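Local structure of diaminobutyrate-pyruvate transaminase and L-2,4-diaminobutyrate decarboxylase (Vibrio parahaemolyticus, 2QMA) at residues S137-V145 against K373-F381; Y153-T164 against C333-F344. The protein probably decarboxylates L-2,4-diaminobutyrate with pyridoxal 5'-phosphate in this C-terminal domain of a longer protein that also has an aminotransferase part. All blocks are in the same frame, centred on the assembly; numbering follows the deposited sequence.

Interaction 1. Residues S137-V145 against K373-F381. With EDO (1,2-ethanediol), chain C.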
loop_
_atom_site.group_PDB
_atom_site.type_symbol
_atom_site.label_atom_id
_atom_site.label_comp_id
_atom_site.label_asym_id
_atom_site.label_seq_id
_atom_site.Cartn_x
_atom_site.Cartn_y
_atom_site.Cartn_z
ATOM N N SER A 137 -9.070 14.597 -10.347
ATOM C CA SER A 137 -7.860 14.884 -11.138
ATOM C C SER A 137 -6.836 13.734 -11.015
ATOM O O SER A 137 -6.098 13.443 -11.970
ATOM C CB SER A 137 -7.231 16.207 -10.717
ATOM O OG SER A 137 -6.866 16.184 -9.350
ATOM N N ALA A 138 -6.850 13.062 -9.867
ATOM C CA ALA A 138 -5.866 12.019 -9.551
ATOM C C ALA A 138 -6.038 10.816 -10.480
ATOM O O ALA A 138 -5.075 10.291 -10.996
ATOM C CB ALA A 138 -5.974 11.602 -8.121
ATOM N N THR A 139 -7.290 10.456 -10.769
ATOM C CA THR A 139 -7.542 9.314 -11.670
ATOM C C THR A 139 -6.862 9.541 -13.005
ATOM O O THR A 139 -6.237 8.635 -13.544
ATOM C CB THR A 139 -9.032 9.087 -11.853
ATOM O OG1 THR A 139 -9.550 8.577 -10.611
ATOM C CG2 THR A 139 -9.274 8.082 -12.972
ATOM N N TYR A 140 -6.974 10.764 -13.526
ATOM C CA TYR A 140 -6.411 11.055 -14.830
ATOM C C TYR A 140 -4.884 11.143 -14.760
ATOM O O TYR A 140 -4.215 10.716 -15.695
ATOM C CB TYR A 140 -7.000 12.345 -15.373
ATOM C CG TYR A 140 -8.479 12.323 -15.627
ATOM C CD1 TYR A 140 -9.082 11.294 -16.354
ATOM C CD2 TYR A 140 -9.283 13.373 -15.179
ATOM C CE1 TYR A 140 -10.451 11.318 -16.606
ATOM C CE2 TYR A 140 -10.645 13.402 -15.447
ATOM C CZ TYR A 140 -11.215 12.385 -16.134
ATOM O OH TYR A 140 -12.575 12.434 -16.372
ATOM N N VAL A 141 -4.349 11.675 -13.650
ATOM C CA VAL A 141 -2.892 11.695 -13.416
ATOM C C VAL A 141 -2.334 10.275 -13.471
ATOM O O VAL A 141 -1.394 10.024 -14.217
ATOM C CB VAL A 141 -2.498 12.387 -12.089
ATOM C CG1 VAL A 141 -1.017 12.155 -11.716
ATOM C CG2 VAL A 141 -2.826 13.942 -12.171
ATOM N N GLU A 142 -2.915 9.366 -12.675
ATOM C CA GLU A 142 -2.513 7.950 -12.703
ATOM C C GLU A 142 -2.571 7.369 -14.142
ATOM O O GLU A 142 -1.591 6.738 -14.603
ATOM C CB GLU A 142 -3.339 7.076 -11.742
ATOM C CG GLU A 142 -2.755 5.660 -11.745
ATOM C CD GLU A 142 -3.240 4.726 -10.679
ATOM O OE1 GLU A 142 -3.323 5.114 -9.489
ATOM O OE2 GLU A 142 -3.461 3.548 -11.055
ATOM N N GLN A 143 -3.696 7.555 -14.854
ATOM C CA GLN A 143 -3.776 6.998 -16.206
ATOM C C GLN A 143 -2.707 7.585 -17.166
ATOM O O GLN A 143 -2.126 6.876 -17.978
ATOM C CB GLN A 143 -5.171 7.151 -16.805
ATOM C CG GLN A 143 -5.333 6.314 -18.102
ATOM C CD GLN A 143 -5.298 4.787 -17.860
ATOM O OE1 GLN A 143 -6.048 4.263 -17.047
ATOM N NE2 GLN A 143 -4.420 4.085 -18.579
ATOM N N LYS A 144 -2.473 8.878 -17.060
ATOM C CA LYS A 144 -1.449 9.590 -17.841
ATOM C C LYS A 144 -0.065 8.931 -17.626
ATOM O O LYS A 144 0.661 8.664 -18.595
ATOM C CB LYS A 144 -1.417 11.072 -17.397
ATOM C CG LYS A 144 -0.234 11.924 -17.882
ATOM C CD LYS A 144 -0.033 11.929 -19.405
ATOM C CE LYS A 144 0.903 13.086 -19.799
ATOM N NZ LYS A 144 1.348 13.047 -21.255
ATOM N N VAL A 145 0.296 8.735 -16.347
ATOM C CA VAL A 145 1.603 8.161 -15.978
ATOM C C VAL A 145 1.667 6.718 -16.493
ATOM O O VAL A 145 2.706 6.277 -17.033
ATOM C CB VAL A 145 1.839 8.200 -14.439
ATOM C CG1 VAL A 145 3.037 7.327 -14.029
ATOM C CG2 VAL A 145 1.979 9.615 -13.907
ATOM N N LYS A 373 -7.034 3.145 -2.282
ATOM C CA LYS A 373 -5.606 3.204 -2.584
ATOM C C LYS A 373 -5.129 4.651 -2.763
ATOM O O LYS A 373 -5.921 5.545 -3.112
ATOM C CB LYS A 373 -5.084 2.147 -3.573
ATOM C CG LYS A 373 -5.073 2.442 -5.112
ATOM C CD LYS A 373 -3.989 1.656 -5.796
ATOM C CE LYS A 373 -3.360 2.453 -7.001
ATOM N NZ LYS A 373 -4.207 2.516 -8.236
ATOM N N ARG A 374 -3.865 4.865 -2.413
ATOM C CA ARG A 374 -3.341 6.214 -2.328
ATOM C C ARG A 374 -2.783 6.694 -3.671
ATOM O O ARG A 374 -2.497 5.910 -4.591
ATOM C CB ARG A 374 -2.382 6.434 -1.126
ATOM C CG ARG A 374 -0.966 6.166 -1.358
ATOM C CD ARG A 374 -0.128 5.954 -0.099
ATOM N NE ARG A 374 -0.008 7.129 0.778
ATOM C CZ ARG A 374 0.880 8.123 0.617
ATOM N NH1 ARG A 374 0.902 9.145 1.489
ATOM N NH2 ARG A 374 1.751 8.101 -0.385
ATOM N N PHE A 375 -2.687 8.015 -3.768
ATOM C CA PHE A 375 -2.328 8.710 -5.004
ATOM C C PHE A 375 -0.791 8.693 -5.213
ATOM O O PHE A 375 -0.158 9.739 -5.411
ATOM C CB PHE A 375 -2.938 10.144 -4.903
ATOM C CG PHE A 375 -2.786 11.008 -6.163
ATOM C CD1 PHE A 375 -2.405 10.470 -7.395
ATOM C CD2 PHE A 375 -3.077 12.372 -6.090
ATOM C CE1 PHE A 375 -2.285 11.285 -8.538
ATOM C CE2 PHE A 375 -2.959 13.198 -7.234
ATOM C CZ PHE A 375 -2.563 12.639 -8.452
ATOM N N ASP A 376 -0.188 7.510 -5.189
ATOM C CA ASP A 376 1.254 7.423 -5.402
ATOM C C ASP A 376 1.763 7.907 -6.806
ATOM O O ASP A 376 2.939 8.287 -6.981
ATOM C CB ASP A 376 1.745 5.984 -5.142
ATOM C CG ASP A 376 1.632 5.588 -3.686
ATOM O OD1 ASP A 376 1.997 6.430 -2.854
ATOM O OD2 ASP A 376 1.157 4.451 -3.383
ATOM N N ALA A 377 0.886 7.859 -7.792
ATOM C CA ALA A 377 1.279 8.155 -9.179
ATOM C C ALA A 377 1.693 9.627 -9.272
ATOM O O ALA A 377 2.390 10.021 -10.222
ATOM C CB ALA A 377 0.139 7.853 -10.126
ATOM N N LEU A 378 1.300 10.426 -8.273
ATOM C CA LEU A 378 1.625 11.882 -8.293
ATOM C C LEU A 378 3.132 12.043 -8.224
ATOM O O LEU A 378 3.696 12.887 -8.917
ATOM C CB LEU A 378 0.902 12.699 -7.198
ATOM C CG LEU A 378 1.205 14.231 -7.181
ATOM C CD1 LEU A 378 0.647 14.943 -8.418
ATOM C CD2 LEU A 378 0.695 14.966 -5.893
ATOM N N LYS A 379 3.788 11.173 -7.448
ATOM C CA LYS A 379 5.231 11.175 -7.311
ATOM C C LYS A 379 5.904 11.090 -8.699
ATOM O O LYS A 379 6.751 11.925 -8.999
ATOM C CB LYS A 379 5.709 10.006 -6.451
ATOM C CG LYS A 379 5.124 9.978 -5.044
ATOM C CD LYS A 379 5.341 8.574 -4.441
ATOM C CE LYS A 379 4.517 8.392 -3.245
ATOM N NZ LYS A 379 4.946 7.185 -2.477
ATOM N N VAL A 380 5.527 10.095 -9.513
ATOM C CA VAL A 380 6.165 9.916 -10.817
ATOM C C VAL A 380 5.768 11.095 -11.725
ATOM O O VAL A 380 6.594 11.593 -12.511
ATOM C CB VAL A 380 5.792 8.574 -11.486
ATOM C CG1 VAL A 380 6.557 8.397 -12.804
ATOM C CG2 VAL A 380 6.044 7.374 -10.548
ATOM N N PHE A 381 4.507 11.524 -11.652
ATOM C CA PHE A 381 4.003 12.608 -12.502
ATOM C C PHE A 381 4.851 13.860 -12.256
ATOM O O PHE A 381 5.311 14.499 -13.216
ATOM C CB PHE A 381 2.503 12.830 -12.228
ATOM C CG PHE A 381 1.854 13.933 -13.031
ATOM C CD1 PHE A 381 1.510 13.740 -14.361
ATOM C CD2 PHE A 381 1.495 15.131 -12.419
ATOM C CE1 PHE A 381 0.843 14.727 -15.076
ATOM C CE2 PHE A 381 0.838 16.123 -13.141
ATOM C CZ PHE A 381 0.508 15.915 -14.461
HETATM C C1 EDO C . 0.424 10.071 -23.238
HETATM O O1 EDO C . -0.371 11.093 -22.583
HETATM C C2 EDO C . 1.606 9.580 -22.406
HETATM O O2 EDO C . 2.452 10.661 -22.016
HETATM O O HOH W 1 -1.741 6.440 -7.793
#
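Glu142 reaches across from helix 136-152 to Lys373 and Ala377, and its side chain changes chemistry atom by atom. CB lies 3.9 Å from Ala377 CB, and CG follows over the same methyl. With CG anti to the backbone N (chi1 -175°) and the chain extended, the carboxylate is carried past Ala377 to meet the ammonium of Lys373, which arrives from the opposite direction on a bent chain. Glu142 OE1 accepts from Lys373 NZ at 3.0 Å through its syn lone pair, the strong arm of the salt bridge; the second arm, to OE2, is weak. OE1 also accepts a hydrogen bond from a water 2.7 Å away. That same water accepts from Ala377 N at 3.0 Å and so joins the carboxylate to the backbone of Ala377. Beyond the pair, Glu142 OE2 is hydrogen-bonded to Phe163 N of strand 160-164.

The other flank is apolar. Ala138 CB sits almost on the normal of the Phe375 ring, 3.4 Å from its centroid, in a CH-pi contact, while Leu378 CB presses on the opposite face. Val141 CG1 wedges between two aromatics: it touches the edge of Phe375, 3.5 Å from CE1, and lies over a face of Phe381. Val145 CG1 meets Val380 CG1 at 3.9 Å. Val91 of the second subunit packs on Val141 of the helix and on Phe375 of the loop leading into helix 377-386, which puts the contact at the dimer interface. The short helix segments cross at 60°. Held between the Ala138 methyl and the Leu378 CB methylene, the Phe375 ring probably has little freedom to tilt. The buried carboxylate, gripped by an ammonium, a water and a backbone N-H, is probably ionised, its charge answered chiefly by Lys373.

Interaction 2. Residues Y153-T164 against C333-F344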
loop_
_atom_site.group_PDB
_atom_site.type_symbol
_atom_site.label_atom_id
_atom_site.label_comp_id
_atom_site.label_asym_id
_atom_site.label_seq_id
_atom_site.Cartn_x
_atom_site.Cartn_y
_atom_site.Cartn_z
ATOM N N TYR A 153 8.208 1.405 -22.256
ATOM C CA TYR A 153 8.534 -0.030 -22.368
ATOM C C TYR A 153 8.166 -0.584 -23.756
ATOM O O TYR A 153 8.281 -1.802 -23.985
ATOM C CB TYR A 153 7.886 -0.854 -21.219
ATOM C CG TYR A 153 8.586 -0.621 -19.892
ATOM C CD1 TYR A 153 9.765 -1.285 -19.576
ATOM C CD2 TYR A 153 8.095 0.304 -18.968
ATOM C CE1 TYR A 153 10.434 -1.029 -18.387
ATOM C CE2 TYR A 153 8.763 0.562 -17.770
ATOM C CZ TYR A 153 9.925 -0.095 -17.490
ATOM O OH TYR A 153 10.594 0.163 -16.295
ATOM N N ASP A 154 7.699 0.290 -24.653
ATOM C CA ASP A 154 7.425 -0.078 -26.071
ATOM C C ASP A 154 6.333 -1.159 -26.208
ATOM O O ASP A 154 6.395 -2.018 -27.087
ATOM C CB ASP A 154 8.732 -0.510 -26.769
ATOM C CG ASP A 154 9.723 0.619 -26.884
ATOM O OD1 ASP A 154 9.318 1.703 -27.354
ATOM O OD2 ASP A 154 10.906 0.454 -26.483
ATOM N N LEU A 155 5.321 -1.113 -25.334
ATOM C CA LEU A 155 4.257 -2.098 -25.337
ATOM C C LEU A 155 3.250 -1.824 -26.456
ATOM O O LEU A 155 3.255 -0.729 -27.030
ATOM C CB LEU A 155 3.545 -2.121 -23.964
ATOM C CG LEU A 155 4.429 -2.317 -22.708
ATOM C CD1 LEU A 155 3.577 -2.252 -21.436
ATOM C CD2 LEU A 155 5.212 -3.625 -22.737
ATOM N N SER A 156 2.422 -2.824 -26.780
ATOM C CA SER A 156 1.415 -2.754 -27.879
ATOM C C SER A 156 0.325 -1.706 -27.687
ATOM O O SER A 156 0.179 -1.102 -26.598
ATOM C CB SER A 156 0.725 -4.137 -28.132
ATOM O OG SER A 156 -0.265 -4.535 -27.138
ATOM N N GLU A 157 -0.473 -1.522 -28.746
ATOM C CA GLU A 157 -1.601 -0.594 -28.706
ATOM C C GLU A 157 -2.599 -0.953 -27.597
ATOM O O GLU A 157 -3.261 -0.086 -27.046
ATOM C CB GLU A 157 -2.297 -0.529 -30.062
ATOM C CG GLU A 157 -1.422 0.156 -31.118
ATOM C CD GLU A 157 -2.203 0.638 -32.325
ATOM O OE1 GLU A 157 -3.431 0.371 -32.393
ATOM O OE2 GLU A 157 -1.592 1.299 -33.190
ATOM N N LYS A 158 -2.646 -2.229 -27.233
ATOM C CA LYS A 158 -3.605 -2.701 -26.227
ATOM C C LYS A 158 -3.145 -2.622 -24.770
ATOM O O LYS A 158 -3.882 -3.060 -23.863
ATOM C CB LYS A 158 -4.034 -4.126 -26.578
ATOM C CG LYS A 158 -4.497 -4.229 -28.010
ATOM C CD LYS A 158 -5.509 -5.333 -28.151
ATOM C CE LYS A 158 -4.996 -6.443 -29.064
ATOM N NZ LYS A 158 -6.140 -7.308 -29.460
ATOM N N ALA A 159 -1.963 -2.052 -24.532
ATOM C CA ALA A 159 -1.356 -2.152 -23.214
ATOM C C ALA A 159 -2.066 -1.235 -22.204
ATOM O O ALA A 159 -2.750 -0.267 -22.597
ATOM C CB ALA A 159 0.088 -1.857 -23.295
ATOM N N ASP A 160 -1.929 -1.563 -20.923
ATOM C CA ASP A 160 -2.448 -0.716 -19.838
ATOM C C ASP A 160 -1.711 -1.116 -18.569
ATOM O O ASP A 160 -0.832 -1.980 -18.613
ATOM C CB ASP A 160 -3.982 -0.862 -19.710
ATOM C CG ASP A 160 -4.644 0.290 -18.948
ATOM O OD1 ASP A 160 -3.952 1.275 -18.542
ATOM O OD2 ASP A 160 -5.897 0.188 -18.792
ATOM N N GLY A 161 -2.041 -0.485 -17.438
ATOM C CA GLY A 161 -1.371 -0.780 -16.203
ATOM C C GLY A 161 -2.172 -0.209 -15.054
ATOM O O GLY A 161 -3.194 0.463 -15.271
ATOM N N ILE A 162 -1.718 -0.476 -13.838
ATOM C CA ILE A 162 -2.258 0.183 -12.658
ATOM C C ILE A 162 -1.182 0.246 -11.616
ATOM O O ILE A 162 -0.342 -0.664 -11.505
ATOM C CB ILE A 162 -3.341 -0.598 -11.902
ATOM C CG1 ILE A 162 -3.560 -1.980 -12.464
ATOM C CG2 ILE A 162 -4.533 0.354 -11.378
ATOM C CD1 ILE A 162 -2.467 -2.838 -11.899
ATOM N N PHE A 163 -1.284 1.246 -10.759
ATOM C CA PHE A 163 -0.310 1.392 -9.701
ATOM C C PHE A 163 -0.646 0.445 -8.577
ATOM O O PHE A 163 -1.813 0.209 -8.300
ATOM C CB PHE A 163 -0.267 2.838 -9.202
ATOM C CG PHE A 163 0.731 3.687 -9.923
ATOM C CD1 PHE A 163 0.539 4.033 -11.267
ATOM C CD2 PHE A 163 1.896 4.120 -9.253
ATOM C CE1 PHE A 163 1.488 4.846 -11.932
ATOM C CE2 PHE A 163 2.844 4.958 -9.893
ATOM C CZ PHE A 163 2.647 5.303 -11.236
ATOM N N THR A 164 0.387 -0.110 -7.967
ATOM C CA THR A 164 0.257 -1.094 -6.900
ATOM C C THR A 164 1.117 -0.616 -5.696
ATOM O O THR A 164 1.839 0.387 -5.783
ATOM C CB THR A 164 0.811 -2.473 -7.343
ATOM O OG1 THR A 164 2.228 -2.345 -7.535
ATOM C CG2 THR A 164 0.128 -2.972 -8.617
ATOM N N CYS A 333 5.418 2.978 -4.332
ATOM C CA CYS A 333 5.254 3.522 -5.673
ATOM C C CYS A 333 5.685 2.382 -6.584
ATOM O O CYS A 333 6.881 2.188 -6.798
ATOM C CB CYS A 333 6.116 4.769 -5.866
ATOM S SG CYS A 333 5.669 5.794 -7.296
ATOM N N GLY A 334 4.723 1.609 -7.069
ATOM C CA GLY A 334 5.039 0.555 -8.060
ATOM C C GLY A 334 3.891 0.440 -9.047
ATOM O O GLY A 334 2.842 1.027 -8.838
ATOM N N ALA A 335 4.065 -0.302 -10.129
ATOM C CA ALA A 335 2.915 -0.527 -11.059
ATOM C C ALA A 335 3.084 -1.886 -11.681
ATOM O O ALA A 335 4.177 -2.438 -11.695
ATOM C CB ALA A 335 2.895 0.498 -12.151
ATOM N N LEU A 336 1.998 -2.376 -12.226
ATOM C CA LEU A 336 2.016 -3.551 -13.036
ATOM C C LEU A 336 1.502 -3.166 -14.395
ATOM O O LEU A 336 0.369 -2.670 -14.522
ATOM C CB LEU A 336 1.093 -4.588 -12.445
ATOM C CG LEU A 336 1.132 -5.887 -13.297
ATOM C CD1 LEU A 336 2.396 -6.737 -12.937
ATOM C CD2 LEU A 336 -0.158 -6.633 -13.144
ATOM N N LEU A 337 2.310 -3.435 -15.424
ATOM C CA LEU A 337 1.898 -3.159 -16.803
ATOM C C LEU A 337 1.536 -4.467 -17.479
ATOM O O LEU A 337 2.130 -5.543 -17.189
ATOM C CB LEU A 337 3.022 -2.477 -17.594
ATOM C CG LEU A 337 3.676 -1.262 -16.899
ATOM C CD1 LEU A 337 4.804 -0.758 -17.800
ATOM C CD2 LEU A 337 2.631 -0.134 -16.625
ATOM N N VAL A 338 0.559 -4.386 -18.362
ATOM C CA VAL A 338 0.202 -5.524 -19.182
ATOM C C VAL A 338 0.161 -5.148 -20.666
ATOM O O VAL A 338 -0.217 -4.021 -21.028
ATOM C CB VAL A 338 -1.175 -6.238 -18.759
ATOM C CG1 VAL A 338 -1.099 -6.787 -17.274
ATOM C CG2 VAL A 338 -2.393 -5.360 -19.040
ATOM N N ASN A 339 0.583 -6.082 -21.507
ATOM C CA ASN A 339 0.586 -5.845 -22.927
ATOM C C ASN A 339 -0.814 -5.858 -23.530
ATOM O O ASN A 339 -1.069 -5.194 -24.547
ATOM C CB ASN A 339 1.509 -6.844 -23.666
ATOM C CG ASN A 339 2.652 -6.142 -24.404
ATOM O OD1 ASN A 339 2.446 -5.085 -25.036
ATOM N ND2 ASN A 339 3.866 -6.733 -24.350
ATOM N N ASP A 340 -1.735 -6.566 -22.883
ATOM C CA ASP A 340 -3.135 -6.630 -23.428
ATOM C C ASP A 340 -4.106 -6.395 -22.283
ATOM O O ASP A 340 -4.323 -7.276 -21.453
ATOM C CB ASP A 340 -3.374 -8.009 -24.059
ATOM C CG ASP A 340 -4.697 -8.102 -24.781
ATOM O OD1 ASP A 340 -5.613 -7.287 -24.488
ATOM O OD2 ASP A 340 -4.832 -8.998 -25.639
ATOM N N LYS A 341 -4.635 -5.194 -22.202
ATOM C CA LYS A 341 -5.564 -4.835 -21.119
ATOM C C LYS A 341 -6.797 -5.748 -20.986
ATOM O O LYS A 341 -7.440 -5.775 -19.914
ATOM C CB LYS A 341 -5.992 -3.373 -21.250
ATOM C CG LYS A 341 -6.890 -3.111 -22.447
ATOM C CD LYS A 341 -7.033 -1.620 -22.533
ATOM C CE LYS A 341 -7.522 -1.195 -23.882
ATOM N NZ LYS A 341 -7.423 0.303 -23.954
ATOM N N SER A 342 -7.099 -6.526 -22.030
ATOM C CA SER A 342 -8.200 -7.479 -21.933
ATOM C C SER A 342 -7.930 -8.504 -20.806
ATOM O O SER A 342 -8.873 -9.046 -20.211
ATOM C CB SER A 342 -8.521 -8.133 -23.287
ATOM O OG SER A 342 -7.674 -9.230 -23.485
ATOM N N ASN A 343 -6.651 -8.733 -20.493
ATOM C CA ASN A 343 -6.295 -9.609 -19.416
ATOM C C ASN A 343 -6.736 -9.121 -18.012
ATOM O O ASN A 343 -6.873 -9.931 -17.099
ATOM C CB ASN A 343 -4.785 -9.965 -19.446
ATOM C CG ASN A 343 -4.401 -10.885 -20.615
ATOM O OD1 ASN A 343 -3.328 -10.735 -21.237
ATOM N ND2 ASN A 343 -5.241 -11.836 -20.894
ATOM N N PHE A 344 -6.943 -7.817 -17.852
ATOM C CA PHE A 344 -7.494 -7.250 -16.612
ATOM C C PHE A 344 -8.946 -7.723 -16.339
ATOM O O PHE A 344 -9.412 -7.591 -15.214
ATOM C CB PHE A 344 -7.418 -5.694 -16.606
ATOM C CG PHE A 344 -6.051 -5.145 -16.310
ATOM C CD1 PHE A 344 -5.260 -5.723 -15.323
ATOM C CD2 PHE A 344 -5.571 -4.007 -16.967
ATOM C CE1 PHE A 344 -4.009 -5.222 -15.009
ATOM C CE2 PHE A 344 -4.307 -3.492 -16.661
ATOM C CZ PHE A 344 -3.519 -4.091 -15.689
HETATM O O HOH W 2 -4.308 0.463 -24.735
HETATM O O HOH W 3 -6.830 -8.913 -27.173
HETATM O O HOH W 4 2.149 2.912 -5.837
#
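Asp160 and Ile162 exchange pairs of backbone hydrogen bonds with Val338 and Leu336, for example Val338 N to Asp160 O at 2.8 Å, and Thr164 N adds a bond to Gly334 O. Between these hydrogen-bonded pairs, Gly161 and Phe163 face Leu337 and Ala335 in non-hydrogen-bonded positions. On that face the Phe163 ring takes Ala335 CB over one side and the sulfur of Cys333 at its edge, SG lying 3.9 Å from CE2. Nearby, Leu337 CD1 touches Tyr153 CD2 at 3.7 Å, and its CB meets Leu155 CD1. The opposite face of the sheet carries Ile162, whose CD1 runs alongside Leu336 CB at 4.0 Å and whose CG1 slides past Phe344 CZ.

These two antiparallel strands form one border of the seven-stranded sheet of order 1-7-6-5-4-2-3, in which strand 334-338 alone runs against its neighbours, as in the large domain of fold-type I pyridoxal phosphate enzymes. Strand 160-164 is outermost in the chain, with 318-322 on the far side of 334-338.

Beyond the paired strands, side chains join the backbone in holding the segments. Asn339 OD1 accepts from Ser156 N at 2.9 Å, almost straight (170°) and along the C=O axis, while Leu155 CB lies against the same oxygen. The amide cannot easily turn, because Asn339 ND2 is hydrogen-bonded to Ala316 O and Glu314 O. A backbone bond joins Lys341 N to Lys158 O at 2.8 Å; just before it, Asp340 OD1 accepts from Ser342 N in an Asx turn that shapes the start of the 3-10 segment. That segment delivers Phe344, whose CG lies opposite the carbonyl carbon, beside the backbone N (chi1 -77°), which turns the ring edge to Gly161 N; one face lies under Val338 CG2. Further out, a water links Lys158 NZ to Asp340 OD2.

Overall arrangement
Both interactions join the same two regions of sequence. Helix 136-152 is followed, after a short loop, by strand 160-164, and strand 334-338 is followed in order of elements by helix 377-386, so interaction 1 packs helix 136-152 and the 373-381 segment against the border of the sheet that interaction 2 builds. Besides the tie made by Glu142, a probable hydrogen bond runs from Gln143 NE2 to Asp160 OD1. Phe163 also packs on Val145, Ala377 and Val380. Interaction 1 is buried, held by apolar side-chain packing with one ion pair and a bridging water, and lies beside the second subunit. Interaction 2 relies on backbone bonding, is largely buried along its strands and becomes more exposed toward the loop end, and touches no other subunit.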